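Local structure of adenine phosphoribosyltransferase (Leishmania donovani, 1QB7) at residues 53-56 with 57-61; 217-220 with 221-224; 207-210 with 211-214. The protein probably catalyses the reversible formation of AMP and diphosphate from adenine and 5-phosphoribosyl 1-diphosphate in purine salvage, working as a homodimer. All coordinates share one frame; numbering follows the deposited sequence.

Contact 1: residues 53-56 with 57-61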
ATOM      1  N   THR A  53      -1.004   9.665  14.826  1.00 19.65           N
ATOM      2  CA  THR A  53      -1.132  10.424  13.586  1.00 18.61           C
ATOM      3  C   THR A  53      -1.951   9.663  12.545  1.00 17.06           C
ATOM      4  O   THR A  53      -2.828  10.237  11.900  1.00 17.16           O
ATOM      5  CB  THR A  53       0.249  10.814  13.007  1.00 20.15           C
ATOM      6  OG1 THR A  53       1.042  11.419  14.035  1.00 20.76           O
ATOM      7  CG2 THR A  53       0.093  11.815  11.866  1.00 18.72           C
ATOM      8  N   LEU A  54      -1.696   8.366  12.413  1.00 16.60           N
ATOM      9  CA  LEU A  54      -2.426   7.552  11.448  1.00 16.59           C
ATOM     10  C   LEU A  54      -3.922   7.559  11.791  1.00 18.09           C
ATOM     11  O   LEU A  54      -4.774   7.738  10.913  1.00 18.37           O
ATOM     12  CB  LEU A  54      -1.881   6.123  11.444  1.00 17.26           C
ATOM     13  CG  LEU A  54      -2.248   5.230  10.259  1.00 17.12           C
ATOM     14  CD1 LEU A  54      -1.700   5.797   8.951  1.00 14.76           C
ATOM     15  CD2 LEU A  54      -1.685   3.848  10.510  1.00 19.61           C
ATOM     16  N   LYS A  55      -4.230   7.423  13.080  1.00 16.61           N
ATOM     17  CA  LYS A  55      -5.609   7.422  13.545  1.00 17.46           C
ATOM     18  C   LYS A  55      -6.281   8.777  13.291  1.00 16.63           C
ATOM     19  O   LYS A  55      -7.441   8.837  12.881  1.00 16.19           O
ATOM     20  CB  LYS A  55      -5.671   7.064  15.032  1.00 18.52           C
ATOM     21  CG  LYS A  55      -7.086   6.892  15.552  1.00 24.72           C
ATOM     22  CD  LYS A  55      -7.113   6.564  17.026  1.00 29.06           C
ATOM     23  CE  LYS A  55      -8.542   6.553  17.540  1.00 36.64           C
ATOM     24  NZ  LYS A  55      -8.624   6.218  18.996  1.00 44.11           N
ATOM     25  N   ALA A  56      -5.535   9.857  13.502  1.00 16.47           N
ATOM     26  CA  ALA A  56      -6.061  11.204  13.289  1.00 17.01           C
ATOM     27  C   ALA A  56      -6.446  11.415  11.824  1.00 15.85           C
ATOM     28  O   ALA A  56      -7.479  12.019  11.531  1.00 17.03           O
ATOM     29  CB  ALA A  56      -5.048  12.248  13.736  1.00 17.12           C
ATOM     30  N   ILE A  57      -5.620  10.907  10.912  1.00 14.85           N
ATOM     31  CA  ILE A  57      -5.882  11.021   9.476  1.00 14.14           C
ATOM     32  C   ILE A  57      -7.128  10.211   9.133  1.00 16.11           C
ATOM     33  O   ILE A  57      -8.030  10.694   8.449  1.00 16.04           O
ATOM     34  CB  ILE A  57      -4.711  10.468   8.646  1.00 14.13           C
ATOM     35  CG1 ILE A  57      -3.474  11.346   8.828  1.00 12.14           C
ATOM     36  CG2 ILE A  57      -5.106  10.364   7.177  1.00 14.37           C
ATOM     37  CD1 ILE A  57      -2.219  10.739   8.270  1.00 13.85           C
ATOM     38  N   ARG A  58      -7.169   8.973   9.622  1.00 16.83           N
ATOM     39  CA  ARG A  58      -8.293   8.075   9.383  1.00 16.70           C
ATOM     40  C   ARG A  58      -9.599   8.705   9.883  1.00 17.05           C
ATOM     41  O   ARG A  58     -10.580   8.784   9.145  1.00 17.99           O
ATOM     42  CB  ARG A  58      -8.035   6.741  10.090  1.00 15.89           C
ATOM     43  CG  ARG A  58      -8.955   5.601   9.698  1.00 16.21           C
ATOM     44  CD  ARG A  58     -10.321   5.694  10.360  1.00 17.53           C
ATOM     45  NE  ARG A  58     -10.219   5.849  11.808  1.00 20.32           N
ATOM     46  CZ  ARG A  58     -10.029   4.850  12.670  1.00 21.64           C
ATOM     47  NH1 ARG A  58      -9.925   3.598  12.241  1.00 19.20           N
ATOM     48  NH2 ARG A  58      -9.950   5.108  13.970  1.00 21.30           N
ATOM     49  N   ASP A  59      -9.596   9.164  11.131  1.00 16.90           N
ATOM     50  CA  ASP A  59     -10.786   9.776  11.726  1.00 18.16           C
ATOM     51  C   ASP A  59     -11.270  11.003  10.964  1.00 16.60           C
ATOM     52  O   ASP A  59     -12.458  11.133  10.683  1.00 16.92           O
ATOM     53  CB  ASP A  59     -10.530  10.167  13.187  1.00 17.11           C
ATOM     54  CG  ASP A  59     -10.385   8.970  14.102  1.00 16.14           C
ATOM     55  OD1 ASP A  59     -10.836   7.867  13.742  1.00 19.14           O
ATOM     56  OD2 ASP A  59      -9.824   9.140  15.200  1.00 20.48           O
ATOM     57  N   PHE A  60     -10.343  11.895  10.633  1.00 17.68           N
ATOM     58  CA  PHE A  60     -10.674  13.119   9.920  1.00 18.57           C
ATOM     59  C   PHE A  60     -11.305  12.871   8.547  1.00 18.73           C
ATOM     60  O   PHE A  60     -12.394  13.372   8.262  1.00 18.40           O
ATOM     61  CB  PHE A  60      -9.434  14.012   9.788  1.00 18.39           C
ATOM     62  CG  PHE A  60      -9.707  15.330   9.115  1.00 20.92           C
ATOM     63  CD1 PHE A  60     -10.110  16.438   9.859  1.00 22.01           C
ATOM     64  CD2 PHE A  60      -9.610  15.453   7.730  1.00 21.38           C
ATOM     65  CE1 PHE A  60     -10.415  17.648   9.236  1.00 20.36           C
ATOM     66  CE2 PHE A  60      -9.915  16.660   7.096  1.00 22.11           C
ATOM     67  CZ  PHE A  60     -10.320  17.758   7.856  1.00 21.75           C
ATOM     68  N   LEU A  61     -10.630  12.091   7.704  1.00 17.81           N
ATOM     69  CA  LEU A  61     -11.133  11.810   6.360  1.00 15.64           C
ATOM     70  C   LEU A  61     -12.430  11.005   6.352  1.00 16.78           C
ATOM     71  O   LEU A  61     -13.310  11.248   5.525  1.00 17.99           O
ATOM     72  CB  LEU A  61     -10.045  11.151   5.509  1.00 14.49           C
ATOM     73  CG  LEU A  61      -8.869  12.097   5.229  1.00 16.72           C
ATOM     74  CD1 LEU A  61      -7.766  11.392   4.453  1.00 15.73           C
ATOM     75  CD2 LEU A  61      -9.357  13.317   4.462  1.00 15.49           C
TER

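Contact 2: residues 217-220 with 221-224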
ATOM      1  N   LYS A 217      22.951  13.163  11.839  1.00 32.74           N
ATOM      2  CA  LYS A 217      23.941  14.225  11.942  1.00 35.27           C
ATOM      3  C   LYS A 217      25.337  13.671  12.192  1.00 33.54           C
ATOM      4  O   LYS A 217      25.509  12.694  12.916  1.00 31.38           O
ATOM      5  CB  LYS A 217      23.564  15.202  13.056  1.00 39.68           C
ATOM      6  CG  LYS A 217      22.340  16.036  12.753  1.00 44.10           C
ATOM      7  CD  LYS A 217      22.047  17.021  13.878  1.00 48.94           C
ATOM      8  CE  LYS A 217      20.863  17.908  13.516  1.00 51.63           C
ATOM      9  NZ  LYS A 217      20.472  18.865  14.589  1.00 52.07           N
ATOM     10  N   ASN A 218      26.326  14.292  11.561  1.00 33.45           N
ATOM     11  CA  ASN A 218      27.722  13.893  11.704  1.00 33.76           C
ATOM     12  C   ASN A 218      27.944  12.413  11.413  1.00 33.45           C
ATOM     13  O   ASN A 218      28.748  11.761  12.077  1.00 34.37           O
ATOM     14  CB  ASN A 218      28.237  14.247  13.108  1.00 33.58           C
ATOM     15  CG  ASN A 218      28.174  15.742  13.399  1.00 35.65           C
ATOM     16  OD1 ASN A 218      28.729  16.559  12.663  1.00 35.16           O
ATOM     17  ND2 ASN A 218      27.499  16.103  14.483  1.00 35.70           N
ATOM     18  N   TYR A 219      27.214  11.884  10.430  1.00 33.07           N
ATOM     19  CA  TYR A 219      27.326  10.479  10.031  1.00 30.64           C
ATOM     20  C   TYR A 219      28.124  10.389   8.728  1.00 30.71           C
ATOM     21  O   TYR A 219      27.911  11.182   7.812  1.00 31.63           O
ATOM     22  CB  TYR A 219      25.931   9.868   9.860  1.00 29.50           C
ATOM     23  CG  TYR A 219      25.915   8.437   9.355  1.00 29.15           C
ATOM     24  CD1 TYR A 219      26.402   7.390  10.140  1.00 29.21           C
ATOM     25  CD2 TYR A 219      25.419   8.131   8.085  1.00 26.57           C
ATOM     26  CE1 TYR A 219      26.394   6.070   9.670  1.00 28.52           C
ATOM     27  CE2 TYR A 219      25.406   6.822   7.607  1.00 25.94           C
ATOM     28  CZ  TYR A 219      25.895   5.795   8.401  1.00 27.12           C
ATOM     29  OH  TYR A 219      25.894   4.500   7.927  1.00 24.71           O
ATOM     30  N   THR A 220      29.041   9.427   8.653  1.00 31.64           N
ATOM     31  CA  THR A 220      29.888   9.255   7.469  1.00 32.68           C
ATOM     32  C   THR A 220      29.858   7.865   6.822  1.00 32.33           C
ATOM     33  O   THR A 220      30.585   7.611   5.857  1.00 34.82           O
ATOM     34  CB  THR A 220      31.370   9.638   7.765  1.00 32.57           C
ATOM     35  OG1 THR A 220      31.903   8.794   8.796  1.00 32.68           O
ATOM     36  CG2 THR A 220      31.473  11.097   8.202  1.00 35.10           C
ATOM     37  N   GLY A 221      29.034   6.966   7.347  1.00 28.92           N
ATOM     38  CA  GLY A 221      28.954   5.634   6.775  1.00 28.08           C
ATOM     39  C   GLY A 221      28.022   5.580   5.577  1.00 28.72           C
ATOM     40  O   GLY A 221      27.562   6.620   5.100  1.00 28.33           O
ATOM     41  N   PRO A 222      27.734   4.375   5.056  1.00 28.60           N
ATOM     42  CA  PRO A 222      26.847   4.184   3.903  1.00 27.46           C
ATOM     43  C   PRO A 222      25.385   4.347   4.311  1.00 25.84           C
ATOM     44  O   PRO A 222      25.061   4.248   5.494  1.00 25.31           O
ATOM     45  CB  PRO A 222      27.150   2.747   3.490  1.00 29.42           C
ATOM     46  CG  PRO A 222      27.414   2.083   4.804  1.00 29.87           C
ATOM     47  CD  PRO A 222      28.305   3.087   5.496  1.00 29.23           C
ATOM     48  N   ARG A 223      24.511   4.614   3.343  1.00 24.35           N
ATOM     49  CA  ARG A 223      23.091   4.775   3.641  1.00 23.22           C
ATOM     50  C   ARG A 223      22.421   3.429   3.911  1.00 23.20           C
ATOM     51  O   ARG A 223      21.510   3.334   4.734  1.00 22.81           O
ATOM     52  CB  ARG A 223      22.353   5.493   2.507  1.00 22.22           C
ATOM     53  CG  ARG A 223      20.898   5.802   2.865  1.00 23.16           C
ATOM     54  CD  ARG A 223      20.168   6.572   1.783  1.00 22.52           C
ATOM     55  NE  ARG A 223      19.600   5.735   0.729  1.00 21.51           N
ATOM     56  CZ  ARG A 223      18.334   5.321   0.693  1.00 21.17           C
ATOM     57  NH1 ARG A 223      17.496   5.618   1.681  1.00 19.00           N
ATOM     58  NH2 ARG A 223      17.908   4.578  -0.321  1.00 19.59           N
ATOM     59  N   VAL A 224      22.899   2.387   3.234  1.00 23.10           N
ATOM     60  CA  VAL A 224      22.342   1.038   3.374  1.00 22.87           C
ATOM     61  C   VAL A 224      23.354   0.039   3.952  1.00 22.20           C
ATOM     62  O   VAL A 224      24.495  -0.053   3.492  1.00 21.08           O
ATOM     63  CB  VAL A 224      21.828   0.509   2.005  1.00 22.46           C
ATOM     64  CG1 VAL A 224      21.122  -0.829   2.174  1.00 22.62           C
ATOM     65  CG2 VAL A 224      20.904   1.524   1.357  1.00 20.90           C
TER

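Contact 3: residues 207-210 with 211-214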
ATOM      1  N   ALA A 207       5.393  23.904   6.256  1.00 19.57           N
ATOM      2  CA  ALA A 207       5.249  23.755   7.695  1.00 18.17           C
ATOM      3  C   ALA A 207       6.395  22.930   8.274  1.00 20.12           C
ATOM      4  O   ALA A 207       6.619  22.934   9.482  1.00 22.05           O
ATOM      5  CB  ALA A 207       3.925  23.104   8.022  1.00 18.95           C
ATOM      6  N   LEU A 208       7.100  22.198   7.412  1.00 20.40           N
ATOM      7  CA  LEU A 208       8.216  21.366   7.846  1.00 19.45           C
ATOM      8  C   LEU A 208       9.474  22.202   7.920  1.00 20.80           C
ATOM      9  O   LEU A 208       9.784  22.950   7.000  1.00 22.50           O
ATOM     10  CB  LEU A 208       8.423  20.196   6.886  1.00 17.89           C
ATOM     11  CG  LEU A 208       7.208  19.290   6.678  1.00 18.12           C
ATOM     12  CD1 LEU A 208       7.619  18.097   5.842  1.00 18.45           C
ATOM     13  CD2 LEU A 208       6.634  18.839   8.012  1.00 15.33           C
ATOM     14  N   THR A 209      10.205  22.062   9.016  1.00 22.62           N
ATOM     15  CA  THR A 209      11.429  22.824   9.224  1.00 23.06           C
ATOM     16  C   THR A 209      12.601  21.877   9.476  1.00 25.21           C
ATOM     17  O   THR A 209      12.485  20.669   9.270  1.00 23.64           O
ATOM     18  CB  THR A 209      11.271  23.786  10.432  1.00 22.12           C
ATOM     19  OG1 THR A 209      11.066  23.028  11.629  1.00 22.23           O
ATOM     20  CG2 THR A 209      10.075  24.711  10.234  1.00 21.60           C
ATOM     21  N   GLU A 210      13.725  22.436   9.920  1.00 25.52           N
ATOM     22  CA  GLU A 210      14.916  21.653  10.224  1.00 26.26           C
ATOM     23  C   GLU A 210      14.648  20.682  11.382  1.00 25.13           C
ATOM     24  O   GLU A 210      15.299  19.637  11.491  1.00 23.00           O
ATOM     25  CB  GLU A 210      16.086  22.590  10.553  1.00 30.77           C
ATOM     26  CG  GLU A 210      17.358  21.900  11.058  1.00 38.16           C
ATOM     27  CD  GLU A 210      17.948  20.896  10.067  1.00 41.96           C
ATOM     28  OE1 GLU A 210      17.657  20.996   8.852  1.00 41.98           O
ATOM     29  OE2 GLU A 210      18.716  20.009  10.514  1.00 43.45           O
ATOM     30  N   GLU A 211      13.673  21.019  12.227  1.00 23.04           N
ATOM     31  CA  GLU A 211      13.301  20.165  13.354  1.00 24.32           C
ATOM     32  C   GLU A 211      12.704  18.847  12.855  1.00 23.41           C
ATOM     33  O   GLU A 211      12.664  17.861  13.592  1.00 24.64           O
ATOM     34  CB  GLU A 211      12.303  20.868  14.269  1.00 24.80           C
ATOM     35  CG  GLU A 211      12.864  22.107  14.943  1.00 31.62           C
ATOM     36  CD  GLU A 211      11.956  22.664  16.023  1.00 34.55           C
ATOM     37  OE1 GLU A 211      10.748  22.321  16.052  1.00 34.59           O
ATOM     38  OE2 GLU A 211      12.463  23.450  16.851  1.00 36.21           O
ATOM     39  N   ASN A 212      12.243  18.847  11.603  1.00 22.15           N
ATOM     40  CA  ASN A 212      11.663  17.659  10.970  1.00 21.18           C
ATOM     41  C   ASN A 212      12.713  16.850  10.195  1.00 21.71           C
ATOM     42  O   ASN A 212      12.392  15.819   9.603  1.00 20.85           O
ATOM     43  CB  ASN A 212      10.529  18.045  10.009  1.00 19.34           C
ATOM     44  CG  ASN A 212       9.332  18.646  10.719  1.00 20.16           C
ATOM     45  OD1 ASN A 212       9.148  19.865  10.724  1.00 21.13           O
ATOM     46  ND2 ASN A 212       8.497  17.793  11.305  1.00 16.41           N
ATOM     47  N   CYS A 213      13.958  17.317  10.179  1.00 21.69           N
ATOM     48  CA  CYS A 213      15.005  16.601   9.459  1.00 22.10           C
ATOM     49  C   CYS A 213      15.367  15.289  10.150  1.00 21.59           C
ATOM     50  O   CYS A 213      15.712  15.279  11.335  1.00 19.88           O
ATOM     51  CB  CYS A 213      16.257  17.464   9.299  1.00 21.47           C
ATOM     52  SG  CYS A 213      17.516  16.697   8.244  1.00 23.23           S
ATOM     53  N   GLY A 214      15.266  14.190   9.404  1.00 21.30           N
ATOM     54  CA  GLY A 214      15.588  12.875   9.938  1.00 21.92           C
ATOM     55  C   GLY A 214      17.003  12.402   9.631  1.00 23.49           C
ATOM     56  O   GLY A 214      17.380  11.294  10.015  1.00 22.21           O
TER
HETATM   57  O   HOH W   1       7.936  21.934  12.031  1.00 27.02           O

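Contact 1: residues 53-56 with 57-61
On one face of the alpha helix 51-67, which precedes strand 74-78 of the type I phosphoribosyltransferase core, the Lys-55 side chain climbs past Arg-58 and Asp-59. It is fully extended and crosses both obliquely, touching them with its aliphatic part: CG of Lys-55 is 3.6 Å from OD2 of Asp-59 and 3.7 Å from NH2 of Arg-58. The charges themselves stay apart: NZ of Lys-55 is 4.9 Å from OD2 of Asp-59 and 5.3 Å from the like-charged NH2 of Arg-58. Arg-58 sets off with CG anti to its backbone N (chi1 -167°), then folds at chi2 and chi3, bringing its guanidinium beside the next residue. It grips Asp-59 side-on in a salt bridge through NE and NH2, with the carboxylate carbon at the guanidinium edge, in its plane; both nitrogens reach OD1 from the same face of the carboxylate, NE 39° out of its plane. Its NH1 forms a salt bridge with Glu-92 of the second subunit, and Val-91 of that subunit packs on Leu-54, Lys-55 and Arg-58, placing this face at the dimer interface. Elsewhere round the helix, Ile-57 reaches Phe-85 and Ile-174, while the ring of Phe-60 meets His-16 edge-to-face. Four successive i to i+4 bonds carry the backbone. In the guanidinium grip, NE and NH2 of Arg-58 each lie 2.9 Å from OD1 of Asp-59.

Contact 2: residues 217-220 with 221-224
Tyr-219 lays one face of its ring against the backbone of Gly-221 and reaches Pro-222 with its hydroxyl. The face receives the peptide nitrogen of Gly-221, 3.4 Å from the ring plane and over its centre, while CZ of Tyr-219 comes within 3.5 Å of CA of Gly-221. O of Gly-221 stands off the plane on the same side as its nitrogen, 3.3 Å from CE2 of Tyr-219. At the edge, in the ring plane, is O of Pro-222, to which the hydroxyl donates. That bond is short, OH of Tyr-219 to O of Pro-222 measuring 2.6 Å, and it lies in the carbonyl plane on a lone pair. The side chain is swung forward along the chain by its first torsion, which sets CG anti to the backbone N (chi1 176°) and aims the hydroxyl at Pro-222. Farther out, Leu-109 of the second subunit packs against Tyr-219. Arg-223 donates through NH1 and NH2 to the backbone oxygens of Asn-106 and Ala-103 of that subunit. Val-224 then pairs in parallel with one of its strands. A bent surface loop closed by a tyrosine-to-carbonyl bond thus leads into a C-terminal arm that extends a beta sheet across the dimer interface.

Contact 3: residues 207-210 with 211-214
Thr-209 and Asn-212 are joined by a reciprocal pair of hydrogen bonds round a 3-10 turn. N of Thr-209 donates to OD1 of Asn-212 at 3.0 Å, nearly straight (165°), meeting it in its carbonyl plane on a lone pair. CG of Asn-212 lies beside its own backbone N (chi1 -66°), which turns OD1 back toward Thr-209. In return, N of Asn-212 donates to O of Thr-209 at 3.0 Å, from well above the carbonyl plane. The bond from Cys-213 N to Glu-210 O is similarly out of plane. OG1 of Thr-209 accepts weakly from N of Glu-211. A water donates to OD1 of Asn-212 (2.7 Å) and to O of Ala-207, which also accepts from Lys-23 NZ. ND2 of Asn-212 donates to the carbonyl oxygens of Lys-23 and Tyr-26, and O of Thr-209 also accepts from Trp-28 NE1. Just before the turn, O of Leu-208 accepts from NH1 of Arg-40, a residue of the adenine pocket. With both ends of its buried carboxamide engaged, Asn-212 is held against rotation and ties the turn to the C-terminal part of helix 17-25 and to Tyr-26 just after it.

In the fold
Following the chain from its N terminus, contact 1 comes first and spans successive turns within helix 51-67, between helices 17-25 and 86-93. After strand 203-204 the chain enters a long loop that holds both other contacts: contact 3 closes a tight turn against strand 28-29, and contact 2 closes a bend just before strand 224-226. The three follow in series, none nesting in or crossing another. Contacts 2 and 3 meet lightly, CE of Lys-217 lying 4.2 Å from OE2 of Glu-210, whereas contact 1 is about 10 Å from contact 3 between nearest atoms. Contacts 1 and 2 both face the second subunit; contact 3 stays within its own chain, near the adenine pocket.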